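Local coordinates for extracellular haem-binding protein (Streptomyces reticuli, PDB 3FPW), which is an extracellular haem-binding, haem-degrading protein whose oligomeric assembly is essential for interaction with its cognate two-component sensor kinase, at residues Ser89-Asp94 with Ser115-Ala120. Sequence-based numbering, arbitrary orientation.
With PO4 (phosphate ion), chain E; PO4 (phosphate ion), chain G; PO4 (phosphate ion), chain D.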
loop_
_atom_site.group_PDB
_atom_site.type_symbol
_atom_site.label_atom_id
_atom_site.label_comp_id
_atom_site.label_asym_id
_atom_site.label_seq_id
_atom_site.Cartn_x
_atom_site.Cartn_y
_atom_site.Cartn_z
ATOM N N SER A 89 12.280 20.608 -1.028
ATOM C CA SER A 89 12.896 19.304 -0.926
ATOM C C SER A 89 13.507 18.978 -2.275
ATOM O O SER A 89 13.014 19.434 -3.328
ATOM C CB SER A 89 11.870 18.207 -0.559
ATOM O OG SER A 89 11.308 18.399 0.732
ATOM N N VAL A 90 14.553 18.156 -2.260
ATOM C CA VAL A 90 15.276 17.822 -3.481
ATOM C C VAL A 90 15.521 16.321 -3.493
ATOM O O VAL A 90 15.850 15.720 -2.465
ATOM C CB VAL A 90 16.629 18.590 -3.577
ATOM C CG1 VAL A 90 17.352 18.253 -4.881
ATOM C CG2 VAL A 90 16.393 20.091 -3.506
ATOM N N ALA A 91 15.337 15.707 -4.653
ATOM C CA ALA A 91 15.646 14.283 -4.785
ATOM C C ALA A 91 16.498 14.056 -6.001
ATOM O O ALA A 91 16.270 14.694 -7.045
ATOM C CB ALA A 91 14.378 13.458 -4.910
ATOM N N VAL A 92 17.420 13.091 -5.913
ATOM C CA VAL A 92 18.100 12.627 -7.124
ATOM C C VAL A 92 17.756 11.152 -7.297
ATOM O O VAL A 92 17.942 10.357 -6.372
ATOM C CB VAL A 92 19.633 12.820 -7.035
ATOM C CG1 VAL A 92 20.341 12.295 -8.282
ATOM C CG2 VAL A 92 19.988 14.302 -6.773
ATOM N N VAL A 93 17.211 10.806 -8.461
ATOM C CA VAL A 93 16.744 9.451 -8.739
ATOM C C VAL A 93 17.520 8.884 -9.942
ATOM O O VAL A 93 17.681 9.527 -10.979
ATOM C CB VAL A 93 15.203 9.438 -9.010
ATOM C CG1 VAL A 93 14.730 8.048 -9.457
ATOM C CG2 VAL A 93 14.423 9.904 -7.766
ATOM N N ASP A 94 18.043 7.678 -9.786
ATOM C CA ASP A 94 18.788 7.015 -10.850
ATOM C C ASP A 94 17.856 6.605 -12.000
ATOM O O ASP A 94 16.655 6.381 -11.808
ATOM C CB ASP A 94 19.439 5.741 -10.250
ATOM C CG ASP A 94 20.566 5.192 -11.116
ATOM O OD1 ASP A 94 21.746 5.502 -10.805
ATOM O OD2 ASP A 94 20.275 4.493 -12.117
ATOM N N SER A 115 6.833 14.751 -3.797
ATOM C CA SER A 115 6.707 15.474 -5.053
ATOM C C SER A 115 8.067 15.535 -5.745
ATOM O O SER A 115 8.160 15.272 -6.929
ATOM C CB SER A 115 6.162 16.884 -4.811
ATOM O OG SER A 115 6.031 17.613 -6.026
ATOM N N ALA A 116 9.116 15.876 -5.001
ATOM C CA ALA A 116 10.460 15.980 -5.572
ATOM C C ALA A 116 10.929 14.621 -6.100
ATOM O O ALA A 116 11.444 14.521 -7.229
ATOM C CB ALA A 116 11.426 16.493 -4.548
ATOM N N GLU A 117 10.686 13.571 -5.315
ATOM C CA GLU A 117 11.059 12.225 -5.739
ATOM C C GLU A 117 10.384 11.828 -7.038
ATOM O O GLU A 117 11.031 11.310 -7.961
ATOM C CB GLU A 117 10.683 11.213 -4.665
ATOM C CG GLU A 117 11.712 10.944 -3.632
ATOM C CD GLU A 117 11.387 9.656 -2.883
ATOM O OE1 GLU A 117 10.274 9.605 -2.321
ATOM O OE2 GLU A 117 12.212 8.702 -2.884
ATOM N N ARG A 118 9.078 12.059 -7.124
ATOM C CA ARG A 118 8.343 11.659 -8.315
ATOM C C ARG A 118 8.737 12.472 -9.531
ATOM O O ARG A 118 8.790 11.928 -10.632
ATOM C CB ARG A 118 6.843 11.707 -8.072
ATOM C CG ARG A 118 6.436 10.672 -7.060
ATOM C CD ARG A 118 4.928 10.642 -6.883
ATOM N NE ARG A 118 4.554 9.433 -6.156
ATOM C CZ ARG A 118 3.682 8.541 -6.595
ATOM N NH1 ARG A 118 3.026 8.737 -7.748
ATOM N NH2 ARG A 118 3.433 7.472 -5.854
ATOM N N LYS A 119 8.982 13.770 -9.344
ATOM C CA LYS A 119 9.458 14.576 -10.465
ATOM C C LYS A 119 10.782 14.064 -11.011
ATOM O O LYS A 119 10.966 14.004 -12.223
ATOM C CB LYS A 119 9.621 16.051 -10.088
ATOM C CG LYS A 119 8.292 16.725 -9.801
ATOM C CD LYS A 119 8.535 18.186 -9.515
ATOM C CE LYS A 119 7.323 18.875 -8.898
ATOM N NZ LYS A 119 7.636 20.302 -8.514
ATOM N N ALA A 120 11.715 13.754 -10.119
ATOM C CA ALA A 120 12.998 13.214 -10.544
ATOM C C ALA A 120 12.837 11.892 -11.330
ATOM O O ALA A 120 13.488 11.684 -12.372
ATOM C CB ALA A 120 13.914 13.021 -9.319
HETATM P P PO4 E . 7.372 7.850 -4.284
HETATM O O1 PO4 E . 8.726 8.515 -4.389
HETATM O O2 PO4 E . 6.314 8.849 -3.845
HETATM O O3 PO4 E . 6.982 7.283 -5.633
HETATM O O4 PO4 E . 7.467 6.731 -3.267
HETATM P P PO4 G . 1.680 5.218 -7.503
HETATM O O1 PO4 G . 1.771 6.307 -8.552
HETATM O O2 PO4 G . 1.001 5.746 -6.258
HETATM O O3 PO4 G . 0.881 4.069 -8.078
HETATM O O4 PO4 G . 3.066 4.732 -7.140
HETATM P P PO4 D . 5.307 21.439 -5.635
HETATM O O1 PO4 D . 6.487 22.402 -5.545
HETATM O O2 PO4 D . 4.076 22.285 -5.846
HETATM O O3 PO4 D . 5.537 20.623 -6.866
HETATM O O4 PO4 D . 5.089 20.489 -4.435
#
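Ala91 and Val93 of strand 89-94 meet Ala116, Glu117 and Ala120 of helix 112-126, a worked example of how small residues let a helix lie close on a sheet. In this HbpS-like domain the antiparallel sheet carries helix 67-83 on its other face, where Val90 and Val92 point. The axes of the two segments come within 6.7 Å, crossing at -33°. On the tight side Ala91 CB presses on the helix backbone, 3.6 Å from Glu117 CA, and touches Glu117 CG, while Ala116 CB sits 3.6 Å from Ser89 O. No hydrogen bond joins the two segments. The looser, partly exposed side is polar: Glu117 OE2 is hydrogen-bonded to Thr99 OG1, and Arg118, turned from the strand, extends to two phosphates, probably from the crystallisation liquor. Its NE donates to O2 of the chain E phosphate (N-H...O angle 163°), near the guanidinium plane at its edge; NH1 and NH2 grip O1 and O2 of the chain G phosphate. A leucine in place of Arg118 has no N-H to offer, and both anions would probably be held less firmly. At the tight end, chi1 of 174° puts Val93 CG1 anti to the backbone N and leaves CG2 beside that N, 3.5 Å from Ala120 CB.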